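PDB 4MF9: hemin degrading factor from Pseudomonas aeruginosa, which binds heme b and probably serves in heme trafficking and heme degradation. Local coordinates for residues 38-43 and 48-53; 141-146 and 152-157; 26-31 and 130-135; 58-63 and 176-181; 80-85 and 89-94. All blocks are in the same frame, centred on the assembly; numbering follows the deposited sequence.

Overall arrangement
All five contacts belong to the chain's N-terminal half, and four reach one antiparallel sheet, in which strands 59-62, 124-133, 138-146, 151-157, 78-84 and 88-93 lie in that order. Interactions 2 and 5 are hairpins whose strands 151-157 and 78-84 are sheet neighbours, with centres about 10 Å apart. Interaction 4 adds a loop to edge strand 59-62, and interaction 3 ties helix 17-30 to strand 124-133. Interaction 1 joins helices 36-42 and 47-52, its centre about 14 Å from that of interaction 2. Along the chain interaction 1 precedes interaction 5, which closes before interaction 2 opens. The hairpins come nearest to heme: T83 and V152 have side chains about 12 and 13 Å from it.

Interaction 1 of 5, residues 38-43 and 48-53; sequences DAAALL and GELVAS
L50 reaches across to A40 with a single methyl group. Its CD1 lies 3.6 Å from the backbone N of A40 and 3.8 Å from A40 CB, so one branch of the leucine meets both the helix backbone and the small side chain rising from it. A39, the preceding residue, is more distant: its CB lies 4.2 Å from L50 CD1. The first torsion of L50 (chi1 -140°) stops well short of fully anti, and an extended second torsion carries CD1 on toward the alanines. These two short helices, 36-42 and 47-52, follow each other in the chain and pack as part of the helical layer over the N-terminal sheet, with W24 of helix 17-30 touching A39, L43 and L50. S53 OG turns back on L50 O at 2.6 Å, in the carbonyl plane and on a lone pair. The opposite character appears on the other flanks: A41 and L42 are exposed and make no contact with residues 48-53, while E49 is partly exposed and hydrogen-bonds through OE1 to S46 OG. L43 stays at the margin, where its CD1 comes no nearer than 4.5 Å to L50 CD1.

Interaction 2 of 5, residues 141-146 and 152-157; sequences SIQVFD and VHKVFL
S141 places its CB over one face of the F156 ring, 3.8 Å from the centroid, in a CH-pi contact displaced toward the rim. Beside it Q143 and K154 cross at a slant, touching through their aliphatic parts: Q143 CG is 3.7 Å from K154 CG, and farther out Q143 OE1 lies 3.2 Å from K154 CE. The amide nitrogen of Q143 also approaches the ring, its plane turned 51° from that of F156, while donating to S141 OG at 3.0 Å. This bond, 22° out of the amide plane, restrains the amide's rotation and holds the serine hydroxyl, which sits between its backbone N and carbonyl carbon (chi1 66°). Beneath the side chains lies the antiparallel register of a beta hairpin. I142 and V155 form a hydrogen-bonded pair, with I142 N to V155 O at 2.9 Å, and near the turn V152 N reaches V144 O at 2.7 Å. There V144 CG1 packs on V152 CB at 3.9 Å. Farther out, K154 NZ makes a salt bridge to E47, and H153 is held at both ring nitrogens, by T83 OG1 and Y96 OH. The hairpin lies inside the sheet, with strand 124-133 flanking 138-146 and strand 78-84 flanking 151-157; V51 of helix 47-52 packs on Q143 and F145.

Interaction 3 of 5, residues 26-31 and 130-135; sequences DLRAER and IAEETA
R28 and E132 meet across a wide backbone separation: their CA atoms, the closest pair between the two segments, are 14.3 Å apart. R28 sits in the last turn of helix 17-30, which ends as R31 leaves helical geometry, whereas E132 belongs to the end of strand 124-133. Two long side chains approaching from opposite directions span the distance. R28 starts with CG anti to the backbone N (chi1 -166°) and bends at its third torsion, while E132 is extended throughout. Their charged ends form a long salt bridge, R28 NH1 to E132 OE1 at 3.6 Å. R28 NH2 is only slightly farther from E132 OE1, at 3.8 Å. The carboxylate oxygen comes obliquely to the guanidinium, and the two flat groups are turned 52° apart, so this is no paired, coplanar bidentate bridge. A water completes the link: it donates to E132 OE1 at 2.8 Å and accepts from R28 NH1 at 3.2 Å. The other carboxylate oxygen, OE2, has a firmer partner in R54, which also pairs with D58. E132 is thus shared between two arginines, a setting that would be expected to favour its ionised form. With R28 linked by a long ion pair and one bridging water, the helix is tied to the sheet here by loose, water-assisted electrostatic attraction.

Interaction 4 of 5, residues 58-63 and 176-181; sequences DAVRLR and AEQDAV
Q178 meets the backbone of R61 with its carboxamide, using both ends of the group. From CB the chain bends at the second torsion (chi2 -56°), which turns the amide toward the edge of the strand. CD then stands 3.6 Å from R61 N. At the tip, OE1 accepts from R61 N at 2.8 Å, the donor lying in the carbonyl plane and on a lone pair; the same oxygen is 3.5 Å from V60 CG1. NE2 donates to R61 O at 2.8 Å in a nearly straight bond (168°), again on a lone pair and in the plane of the amide, and it has a second acceptor in A175 O. The side chain thereby imitates the donor and acceptor that a neighbouring strand would present to R61. The backbone O of Q178 approaches R61 CB at 3.5 Å but is buried with no polar partner in the model. The R61 side chain bends twice and brings NH2 to 4.3 Å from D179 OD1, an attraction of charges only, since the oxygen lies well out of the guanidinium plane. Strand 59-62 is the outermost strand at this end of its sheet. On its inner side V60 and L62 pair with strand 124-133; on the outer side, the loop leaving helix 166-173 lies along it, and that helix packs on V60, L62 and R63.

Interaction 5 of 5, residues 80-85 and 89-94; sequences MALTRN and VHERKG
The beta hairpin of strands 78-84 and 88-93 brings M80-R84 against V89-K93 in regular antiparallel register, inside the sheet that also contains strand 151-157. Its backbone is held by two hydrogen-bonded pairs, A81 with R92 and T83 with H90; A81 N to R92 O and H90 N to T83 O both measure 2.9 Å. On the face carrying M80, L82 and R84, the side chains pack across the strands. V89 CG2 sits over the centre of one face of the R84 guanidinium, 3.6 Å from CZ, while V89 CG1 packs on L82 CD2 at 3.7 Å. R84 starts between its backbone N and carbonyl carbon (chi1 70°), then bends at the third torsion so that its flat end comes over the valine. L82 and E91 lie side by side, pointing the same way, and across E91 the M80 sulfur SD touches CB at 3.7 Å. The opposite face carries T83, H90 and R92, whose polar ends bond to Q273, Q273 and D114 respectively. The orientation of the R84 guanidinium over V89 is consistent with R84 NE donating to N85 O at 2.9 Å, in the guanidinium plane, and with NH2 bonding E86 O. The charged group therefore directs NE and NH2 to the turn of the hairpin and offers a face to an apolar methyl.

Interaction 1 of 5, residues 38-43 and 48-53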
# COMPACT_ATOMS: atom_id res chain seq x y z
N ASP A 38 -11.62 -11.62 1.67
CA ASP A 38 -12.88 -11.92 1.04
C ASP A 38 -13.84 -12.64 1.98
O ASP A 38 -14.97 -12.25 2.11
CB ASP A 38 -12.66 -12.83 -0.15
CG ASP A 38 -11.71 -12.27 -1.16
OD1 ASP A 38 -12.10 -11.43 -1.92
OD2 ASP A 38 -10.60 -12.67 -1.19
N ALA A 39 -13.32 -13.65 2.67
CA ALA A 39 -14.14 -14.41 3.62
C ALA A 39 -14.71 -13.53 4.72
O ALA A 39 -15.89 -13.65 5.05
CB ALA A 39 -13.33 -15.55 4.21
N ALA A 40 -13.88 -12.66 5.28
CA ALA A 40 -14.33 -11.75 6.33
C ALA A 40 -15.55 -10.95 5.87
O ALA A 40 -16.51 -10.79 6.63
CB ALA A 40 -13.20 -10.81 6.75
N ALA A 41 -15.51 -10.47 4.64
CA ALA A 41 -16.62 -9.74 4.07
C ALA A 41 -17.88 -10.59 3.96
O ALA A 41 -18.94 -10.15 4.36
CB ALA A 41 -16.25 -9.19 2.72
N LEU A 42 -17.74 -11.80 3.47
CA LEU A 42 -18.85 -12.74 3.39
C LEU A 42 -19.40 -13.10 4.77
O LEU A 42 -20.60 -13.35 4.92
CB LEU A 42 -18.44 -14.02 2.65
CG LEU A 42 -18.56 -14.07 1.12
CD1 LEU A 42 -19.92 -13.54 0.67
CD2 LEU A 42 -17.42 -13.32 0.44
N LEU A 43 -18.54 -13.14 5.77
CA LEU A 43 -18.95 -13.40 7.15
C LEU A 43 -19.40 -12.15 7.88
O LEU A 43 -19.71 -12.15 9.04
CB LEU A 43 -17.84 -14.13 7.90
CG LEU A 43 -17.29 -15.37 7.23
CD1 LEU A 43 -15.96 -15.78 7.84
CD2 LEU A 43 -18.32 -16.47 7.35
N GLY A 48 -9.51 -8.12 10.55
CA GLY A 48 -8.88 -8.08 11.86
C GLY A 48 -9.57 -8.98 12.88
O GLY A 48 -8.90 -9.69 13.63
N GLU A 49 -10.88 -8.94 12.88
CA GLU A 49 -11.70 -9.77 13.72
C GLU A 49 -11.52 -11.24 13.38
O GLU A 49 -11.37 -12.04 14.23
CB GLU A 49 -13.12 -9.40 13.55
CG GLU A 49 -13.51 -8.16 14.27
CD GLU A 49 -14.90 -7.68 13.88
OE1 GLU A 49 -15.04 -6.98 12.85
OE2 GLU A 49 -15.82 -8.08 14.58
N LEU A 50 -11.47 -11.51 12.09
CA LEU A 50 -11.30 -12.87 11.58
C LEU A 50 -9.97 -13.44 12.06
O LEU A 50 -9.92 -14.56 12.59
CB LEU A 50 -11.35 -12.89 10.05
CG LEU A 50 -12.08 -14.04 9.34
CD1 LEU A 50 -11.77 -14.10 7.85
CD2 LEU A 50 -11.77 -15.37 9.96
N VAL A 51 -8.90 -12.66 11.91
CA VAL A 51 -7.58 -13.08 12.39
C VAL A 51 -7.56 -13.28 13.91
O VAL A 51 -6.98 -14.25 14.41
CB VAL A 51 -6.49 -12.08 11.94
CG1 VAL A 51 -5.14 -12.45 12.54
CG2 VAL A 51 -6.39 -12.03 10.41
N ALA A 52 -8.20 -12.39 14.65
CA ALA A 52 -8.26 -12.54 16.10
C ALA A 52 -9.02 -13.80 16.50
O ALA A 52 -8.78 -14.36 17.56
CB ALA A 52 -8.87 -11.31 16.75
N SER A 53 -9.94 -14.27 15.66
CA SER A 53 -10.64 -15.52 15.97
C SER A 53 -9.68 -16.71 15.91
O SER A 53 -10.02 -17.81 16.35
CB SER A 53 -11.82 -15.74 15.03
OG SER A 53 -11.39 -16.32 13.82

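Interaction 2 of 5, residues 141-146 and 152-157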
# COMPACT_ATOMS: atom_id res chain seq x y z
N SER A 141 3.44 -15.41 9.19
CA SER A 141 3.28 -14.03 8.80
C SER A 141 3.02 -13.12 9.97
O SER A 141 2.47 -13.57 10.94
CB SER A 141 2.18 -13.85 7.78
OG SER A 141 0.93 -14.14 8.23
N ILE A 142 3.42 -11.86 9.84
CA ILE A 142 3.04 -10.80 10.78
C ILE A 142 1.98 -9.94 10.11
O ILE A 142 2.20 -9.52 9.04
CB ILE A 142 4.25 -9.94 11.18
CG1 ILE A 142 5.35 -10.80 11.82
CG2 ILE A 142 3.84 -8.79 12.04
CD1 ILE A 142 4.88 -11.51 13.03
N GLN A 143 0.82 -9.78 10.71
CA GLN A 143 -0.23 -9.05 10.05
C GLN A 143 -0.79 -7.91 10.91
O GLN A 143 -1.16 -8.12 12.01
CB GLN A 143 -1.36 -9.96 9.55
CG GLN A 143 -0.91 -11.19 8.77
CD GLN A 143 -2.02 -11.93 8.01
OE1 GLN A 143 -3.14 -11.60 8.05
NE2 GLN A 143 -1.62 -12.92 7.30
N VAL A 144 -0.87 -6.73 10.33
CA VAL A 144 -1.27 -5.53 11.07
C VAL A 144 -2.62 -5.04 10.58
O VAL A 144 -2.89 -5.01 9.37
CB VAL A 144 -0.21 -4.40 10.89
CG1 VAL A 144 -0.66 -3.13 11.61
CG2 VAL A 144 1.14 -4.86 11.43
N PHE A 145 -3.46 -4.60 11.52
CA PHE A 145 -4.81 -4.11 11.21
C PHE A 145 -5.11 -2.74 11.83
O PHE A 145 -4.57 -2.40 12.89
CB PHE A 145 -5.85 -5.15 11.63
CG PHE A 145 -5.64 -6.48 10.96
CD1 PHE A 145 -6.21 -6.74 9.72
CD2 PHE A 145 -4.83 -7.45 11.55
CE1 PHE A 145 -6.00 -7.95 9.08
CE2 PHE A 145 -4.61 -8.67 10.91
CZ PHE A 145 -5.20 -8.92 9.68
N ASP A 146 -5.96 -1.96 11.16
CA ASP A 146 -6.25 -0.59 11.59
C ASP A 146 -7.43 -0.50 12.57
O ASP A 146 -7.97 -1.52 12.98
CB ASP A 146 -6.42 0.38 10.39
CG ASP A 146 -7.65 0.09 9.53
OD1 ASP A 146 -8.61 -0.54 10.01
OD2 ASP A 146 -7.66 0.51 8.35
N VAL A 152 -3.57 -3.41 7.30
CA VAL A 152 -2.67 -2.29 7.04
C VAL A 152 -1.50 -2.74 6.18
O VAL A 152 -1.20 -2.14 5.14
CB VAL A 152 -2.15 -1.67 8.36
CG1 VAL A 152 -0.99 -0.78 8.08
CG2 VAL A 152 -3.24 -0.88 9.02
N HIS A 153 -0.88 -3.84 6.59
CA HIS A 153 0.42 -4.25 6.10
C HIS A 153 0.69 -5.66 6.60
O HIS A 153 0.36 -5.99 7.75
CB HIS A 153 1.47 -3.31 6.71
CG HIS A 153 2.87 -3.55 6.24
ND1 HIS A 153 3.22 -3.59 4.90
CD2 HIS A 153 4.02 -3.74 6.93
CE1 HIS A 153 4.53 -3.80 4.80
NE2 HIS A 153 5.03 -3.89 6.02
N LYS A 154 1.30 -6.50 5.77
CA LYS A 154 1.64 -7.86 6.20
C LYS A 154 3.06 -8.18 5.77
O LYS A 154 3.49 -7.73 4.71
CB LYS A 154 0.70 -8.90 5.58
CG LYS A 154 -0.73 -8.78 6.00
CD LYS A 154 -1.65 -9.54 5.05
CE LYS A 154 -3.07 -9.55 5.58
NZ LYS A 154 -4.03 -10.12 4.60
N VAL A 155 3.77 -8.96 6.58
CA VAL A 155 5.06 -9.47 6.15
C VAL A 155 5.13 -10.98 6.28
O VAL A 155 4.83 -11.55 7.34
CB VAL A 155 6.29 -8.69 6.75
CG1 VAL A 155 5.86 -7.39 7.45
CG2 VAL A 155 7.14 -9.53 7.62
N PHE A 156 5.46 -11.62 5.17
CA PHE A 156 5.43 -13.07 5.08
C PHE A 156 6.83 -13.64 5.09
O PHE A 156 7.71 -13.15 4.37
CB PHE A 156 4.69 -13.49 3.81
CG PHE A 156 3.20 -13.43 3.93
CD1 PHE A 156 2.52 -12.23 3.75
CD2 PHE A 156 2.47 -14.58 4.24
CE1 PHE A 156 1.14 -12.17 3.87
CE2 PHE A 156 1.09 -14.53 4.35
CZ PHE A 156 0.42 -13.32 4.16
N LEU A 157 7.06 -14.66 5.90
CA LEU A 157 8.31 -15.40 5.80
C LEU A 157 8.32 -16.19 4.48
O LEU A 157 7.29 -16.72 4.05
CB LEU A 157 8.52 -16.32 7.01
CG LEU A 157 9.23 -15.71 8.21
CD1 LEU A 157 8.34 -14.73 8.99
CD2 LEU A 157 9.73 -16.84 9.12

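Interaction 3 of 5, residues 26-31 and 130-135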
# COMPACT_ATOMS: atom_id res chain seq x y z
N ASP A 26 -15.73 -23.42 7.64
CA ASP A 26 -16.83 -23.98 6.86
C ASP A 26 -16.90 -23.32 5.48
O ASP A 26 -17.09 -24.00 4.45
CB ASP A 26 -18.16 -23.77 7.61
CG ASP A 26 -18.31 -24.70 8.80
OD1 ASP A 26 -17.56 -25.71 8.87
OD2 ASP A 26 -19.19 -24.44 9.66
N LEU A 27 -16.75 -22.00 5.46
CA LEU A 27 -16.73 -21.24 4.23
C LEU A 27 -15.56 -21.60 3.37
O LEU A 27 -15.73 -21.96 2.22
CB LEU A 27 -16.59 -19.77 4.54
CG LEU A 27 -17.42 -18.81 3.71
CD1 LEU A 27 -16.81 -17.44 3.64
CD2 LEU A 27 -17.73 -19.34 2.32
N ARG A 28 -14.37 -21.59 3.94
CA ARG A 28 -13.22 -21.95 3.18
C ARG A 28 -13.27 -23.37 2.65
O ARG A 28 -12.76 -23.65 1.58
CB ARG A 28 -11.88 -21.71 3.89
CG ARG A 28 -10.72 -21.80 2.87
CD ARG A 28 -9.47 -21.13 3.32
NE ARG A 28 -9.00 -21.80 4.51
CZ ARG A 28 -7.73 -21.98 4.86
NH1 ARG A 28 -6.73 -21.50 4.13
NH2 ARG A 28 -7.47 -22.67 5.95
N ALA A 29 -13.90 -24.28 3.36
CA ALA A 29 -14.07 -25.62 2.88
C ALA A 29 -14.90 -25.60 1.65
O ALA A 29 -14.78 -26.40 0.81
CB ALA A 29 -14.75 -26.49 3.90
N GLU A 30 -15.91 -24.77 1.65
CA GLU A 30 -16.77 -24.58 0.51
C GLU A 30 -16.14 -23.84 -0.66
O GLU A 30 -16.44 -24.12 -1.83
CB GLU A 30 -18.10 -23.95 0.94
CG GLU A 30 -19.16 -24.05 -0.11
CD GLU A 30 -20.58 -23.80 0.43
OE1 GLU A 30 -21.38 -23.23 -0.33
OE2 GLU A 30 -20.87 -24.17 1.59
N ARG A 31 -15.26 -22.92 -0.34
CA ARG A 31 -14.73 -21.98 -1.27
C ARG A 31 -13.27 -21.72 -0.99
O ARG A 31 -12.94 -20.72 -0.50
CB ARG A 31 -15.54 -20.68 -1.21
CG ARG A 31 -16.93 -20.74 -1.76
CD ARG A 31 -17.28 -19.38 -2.28
NE ARG A 31 -18.26 -18.76 -1.44
CZ ARG A 31 -18.67 -17.49 -1.55
NH1 ARG A 31 -18.20 -16.71 -2.50
NH2 ARG A 31 -19.57 -17.03 -0.70
N ILE A 130 1.02 -15.07 12.81
CA ILE A 130 0.32 -16.24 12.37
C ILE A 130 1.31 -17.37 11.98
O ILE A 130 2.26 -17.14 11.31
CB ILE A 130 -0.61 -15.90 11.21
CG1 ILE A 130 -1.60 -14.82 11.62
CG2 ILE A 130 -1.33 -17.10 10.69
CD1 ILE A 130 -2.63 -14.47 10.59
N ALA A 131 1.07 -18.59 12.44
CA ALA A 131 1.86 -19.72 11.99
C ALA A 131 0.90 -20.79 11.47
O ALA A 131 0.46 -21.66 12.23
CB ALA A 131 2.72 -20.27 13.14
N GLU A 132 0.60 -20.74 10.20
CA GLU A 132 -0.47 -21.46 9.59
C GLU A 132 -0.02 -22.83 9.06
O GLU A 132 0.81 -22.86 8.25
CB GLU A 132 -1.05 -20.65 8.44
CG GLU A 132 -2.26 -21.33 7.87
CD GLU A 132 -3.19 -20.44 7.10
OE1 GLU A 132 -4.16 -20.98 6.62
OE2 GLU A 132 -2.98 -19.26 6.96
N GLU A 133 -0.61 -23.91 9.52
CA GLU A 133 -0.26 -25.25 9.04
C GLU A 133 -0.50 -25.35 7.55
O GLU A 133 -1.54 -25.04 7.12
CB GLU A 133 -1.19 -26.26 9.72
CG GLU A 133 -0.49 -27.12 10.74
CD GLU A 133 -1.40 -27.85 11.75
OE1 GLU A 133 -0.81 -28.47 12.66
OE2 GLU A 133 -2.65 -27.82 11.66
N THR A 134 0.50 -25.72 6.79
CA THR A 134 0.40 -26.22 5.41
C THR A 134 0.45 -27.75 5.39
O THR A 134 0.67 -28.36 6.43
CB THR A 134 1.47 -25.60 4.47
OG1 THR A 134 2.79 -25.95 4.87
CG2 THR A 134 1.37 -24.12 4.50
N ALA A 135 0.44 -28.36 4.22
CA ALA A 135 0.38 -29.81 4.07
C ALA A 135 1.54 -30.41 4.73
O ALA A 135 1.45 -31.39 5.37
CB ALA A 135 0.40 -30.21 2.62
O HOH W 1 -4.18 -23.18 4.93

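Interaction 4 of 5, residues 58-63 and 176-181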
# COMPACT_ATOMS: atom_id res chain seq x y z
N ASP A 58 -3.85 -20.90 15.67
CA ASP A 58 -2.58 -20.75 14.97
C ASP A 58 -2.07 -19.30 14.88
O ASP A 58 -1.15 -19.01 14.11
CB ASP A 58 -2.64 -21.38 13.57
CG ASP A 58 -3.68 -20.74 12.68
OD1 ASP A 58 -4.37 -19.79 13.12
OD2 ASP A 58 -3.82 -21.18 11.51
N ALA A 59 -2.66 -18.40 15.67
CA ALA A 59 -2.20 -17.01 15.77
C ALA A 59 -1.86 -16.61 17.20
O ALA A 59 -2.46 -17.12 18.15
CB ALA A 59 -3.25 -16.06 15.20
N VAL A 60 -0.90 -15.70 17.34
CA VAL A 60 -0.55 -15.09 18.62
C VAL A 60 -0.70 -13.57 18.49
O VAL A 60 -0.24 -12.98 17.49
CB VAL A 60 0.90 -15.44 19.05
CG1 VAL A 60 1.30 -14.67 20.32
CG2 VAL A 60 1.08 -16.94 19.25
N ARG A 61 -1.35 -12.93 19.44
CA ARG A 61 -1.48 -11.50 19.42
C ARG A 61 -0.21 -10.89 19.94
O ARG A 61 0.28 -11.35 20.91
CB ARG A 61 -2.72 -11.00 20.14
CG ARG A 61 -2.65 -9.58 20.63
CD ARG A 61 -3.37 -8.61 19.72
NE ARG A 61 -4.78 -8.66 19.96
CZ ARG A 61 -5.64 -7.65 20.09
NH1 ARG A 61 -5.29 -6.40 20.09
NH2 ARG A 61 -6.88 -7.95 20.32
N LEU A 62 0.32 -9.90 19.23
CA LEU A 62 1.56 -9.27 19.65
C LEU A 62 1.25 -7.88 20.21
O LEU A 62 0.16 -7.35 20.00
CB LEU A 62 2.55 -9.16 18.49
CG LEU A 62 3.01 -10.43 17.77
CD1 LEU A 62 4.04 -10.06 16.69
CD2 LEU A 62 3.60 -11.47 18.74
N ARG A 63 2.17 -7.29 20.93
CA ARG A 63 1.96 -5.93 21.36
C ARG A 63 2.15 -4.96 20.19
O ARG A 63 2.99 -5.15 19.42
CB ARG A 63 2.86 -5.54 22.51
CG ARG A 63 2.87 -6.50 23.66
CD ARG A 63 3.63 -5.88 24.81
NE ARG A 63 4.91 -5.37 24.41
CZ ARG A 63 5.98 -6.12 24.26
NH1 ARG A 63 5.89 -7.40 24.45
NH2 ARG A 63 7.10 -5.63 23.87
N ALA A 176 0.18 -9.67 26.59
CA ALA A 176 -0.21 -10.33 27.84
C ALA A 176 -1.63 -10.88 27.75
O ALA A 176 -1.90 -12.02 28.14
CB ALA A 176 -0.07 -9.38 29.01
N GLU A 177 -2.55 -10.08 27.26
CA GLU A 177 -3.88 -10.55 27.03
C GLU A 177 -4.06 -11.02 25.63
O GLU A 177 -4.35 -10.29 24.77
CB GLU A 177 -4.95 -9.52 27.43
CG GLU A 177 -4.80 -8.14 26.86
CD GLU A 177 -3.56 -7.37 27.29
OE1 GLU A 177 -2.50 -7.60 26.71
OE2 GLU A 177 -3.68 -6.50 28.18
N GLN A 178 -3.93 -12.30 25.47
CA GLN A 178 -3.91 -12.93 24.16
C GLN A 178 -5.20 -12.71 23.38
O GLN A 178 -5.15 -12.30 22.22
CB GLN A 178 -3.50 -14.39 24.26
CG GLN A 178 -1.99 -14.53 24.21
CD GLN A 178 -1.43 -13.88 22.96
OE1 GLN A 178 -1.84 -14.21 21.85
NE2 GLN A 178 -0.52 -12.94 23.13
N ASP A 179 -6.32 -13.13 23.89
CA ASP A 179 -7.56 -12.57 23.49
C ASP A 179 -8.02 -13.01 22.13
O ASP A 179 -7.23 -13.53 21.37
CB ASP A 179 -7.46 -11.07 23.51
CG ASP A 179 -8.58 -10.45 24.17
OD1 ASP A 179 -8.95 -9.33 23.79
OD2 ASP A 179 -9.09 -11.07 25.11
N ALA A 180 -9.27 -12.87 21.81
CA ALA A 180 -9.65 -13.15 20.45
C ALA A 180 -10.77 -12.24 19.95
O ALA A 180 -11.42 -12.58 19.02
CB ALA A 180 -9.99 -14.60 20.31
N VAL A 181 -10.93 -11.11 20.58
CA VAL A 181 -12.05 -10.28 20.27
C VAL A 181 -11.76 -9.09 19.35
O VAL A 181 -12.36 -8.96 18.28
CB VAL A 181 -12.78 -9.93 21.57
CG1 VAL A 181 -13.66 -8.71 21.43
CG2 VAL A 181 -13.62 -11.13 21.96

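Interaction 5 of 5, residues 80-85 and 89-94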
# COMPACT_ATOMS: atom_id res chain seq x y z
N MET A 80 8.75 -11.31 2.40
CA MET A 80 7.92 -10.66 1.45
C MET A 80 6.93 -9.71 2.15
O MET A 80 6.21 -10.11 3.02
CB MET A 80 7.17 -11.69 0.63
CG MET A 80 6.33 -11.14 -0.47
SD MET A 80 4.72 -10.63 -0.06
CE MET A 80 3.77 -12.13 0.04
N ALA A 81 6.95 -8.47 1.73
CA ALA A 81 6.08 -7.45 2.30
C ALA A 81 4.87 -7.30 1.40
O ALA A 81 5.01 -7.26 0.17
CB ALA A 81 6.82 -6.11 2.43
N LEU A 82 3.69 -7.24 2.00
CA LEU A 82 2.45 -7.14 1.22
C LEU A 82 1.65 -5.94 1.68
O LEU A 82 1.20 -5.88 2.83
CB LEU A 82 1.60 -8.40 1.36
CG LEU A 82 0.51 -8.75 0.33
CD1 LEU A 82 0.07 -10.21 0.53
CD2 LEU A 82 -0.71 -7.85 0.40
N THR A 83 1.45 -4.98 0.78
CA THR A 83 0.64 -3.81 1.08
C THR A 83 -0.34 -3.61 -0.06
O THR A 83 0.05 -3.71 -1.22
CB THR A 83 1.52 -2.57 1.17
OG1 THR A 83 2.47 -2.77 2.22
CG2 THR A 83 0.69 -1.34 1.44
N ARG A 84 -1.60 -3.36 0.25
CA ARG A 84 -2.61 -3.21 -0.79
C ARG A 84 -3.66 -2.19 -0.42
O ARG A 84 -3.75 -1.73 0.72
CB ARG A 84 -3.30 -4.56 -1.06
CG ARG A 84 -4.20 -5.00 0.10
CD ARG A 84 -5.07 -6.19 -0.24
NE ARG A 84 -6.00 -5.89 -1.33
CZ ARG A 84 -6.62 -6.81 -2.05
NH1 ARG A 84 -6.42 -8.11 -1.80
NH2 ARG A 84 -7.45 -6.45 -3.02
N ASN A 85 -4.46 -1.83 -1.41
CA ASN A 85 -5.72 -1.16 -1.16
C ASN A 85 -6.77 -2.02 -1.84
O ASN A 85 -6.50 -3.18 -2.16
CB ASN A 85 -5.68 0.27 -1.72
CG ASN A 85 -5.14 0.32 -3.14
OD1 ASN A 85 -5.74 -0.23 -4.05
ND2 ASN A 85 -4.01 0.99 -3.33
N VAL A 89 -2.55 -4.68 -5.31
CA VAL A 89 -1.71 -5.37 -4.35
C VAL A 89 -0.24 -5.29 -4.76
O VAL A 89 0.12 -5.63 -5.89
CB VAL A 89 -2.07 -6.86 -4.28
CG1 VAL A 89 -1.15 -7.57 -3.31
CG2 VAL A 89 -3.53 -7.04 -3.90
N HIS A 90 0.59 -4.86 -3.82
CA HIS A 90 2.02 -4.70 -4.02
C HIS A 90 2.77 -5.75 -3.17
O HIS A 90 2.65 -5.75 -1.93
CB HIS A 90 2.37 -3.27 -3.57
CG HIS A 90 3.67 -2.74 -4.10
ND1 HIS A 90 4.90 -3.26 -3.74
CD2 HIS A 90 3.93 -1.66 -4.87
CE1 HIS A 90 5.86 -2.55 -4.30
NE2 HIS A 90 5.30 -1.58 -5.00
N GLU A 91 3.52 -6.63 -3.77
CA GLU A 91 4.34 -7.60 -3.07
C GLU A 91 5.79 -7.46 -3.39
O GLU A 91 6.21 -7.71 -4.48
CB GLU A 91 3.90 -9.06 -3.34
CG GLU A 91 2.50 -9.37 -2.95
CD GLU A 91 2.00 -10.79 -3.25
OE1 GLU A 91 2.72 -11.67 -3.59
OE2 GLU A 91 0.86 -10.96 -3.06
N ARG A 92 6.60 -7.13 -2.40
CA ARG A 92 8.01 -6.91 -2.62
C ARG A 92 8.85 -7.80 -1.73
O ARG A 92 8.56 -7.94 -0.59
CB ARG A 92 8.38 -5.47 -2.39
CG ARG A 92 9.65 -4.98 -3.02
CD ARG A 92 9.76 -5.36 -4.47
NE ARG A 92 10.86 -4.67 -5.16
CZ ARG A 92 12.11 -5.05 -5.16
NH1 ARG A 92 12.52 -6.09 -4.47
NH2 ARG A 92 12.98 -4.33 -5.82
N LYS A 93 9.92 -8.35 -2.25
CA LYS A 93 10.78 -9.23 -1.50
C LYS A 93 12.12 -8.61 -1.15
O LYS A 93 12.66 -7.88 -1.94
CB LYS A 93 11.01 -10.53 -2.24
CG LYS A 93 9.81 -11.37 -2.43
CD LYS A 93 10.21 -12.64 -3.10
CE LYS A 93 9.07 -13.25 -3.84
NZ LYS A 93 9.52 -14.50 -4.49
N GLY A 94 12.60 -8.91 0.05
CA GLY A 94 13.87 -8.40 0.54
C GLY A 94 13.92 -8.40 2.06
O GLY A 94 12.92 -8.65 2.72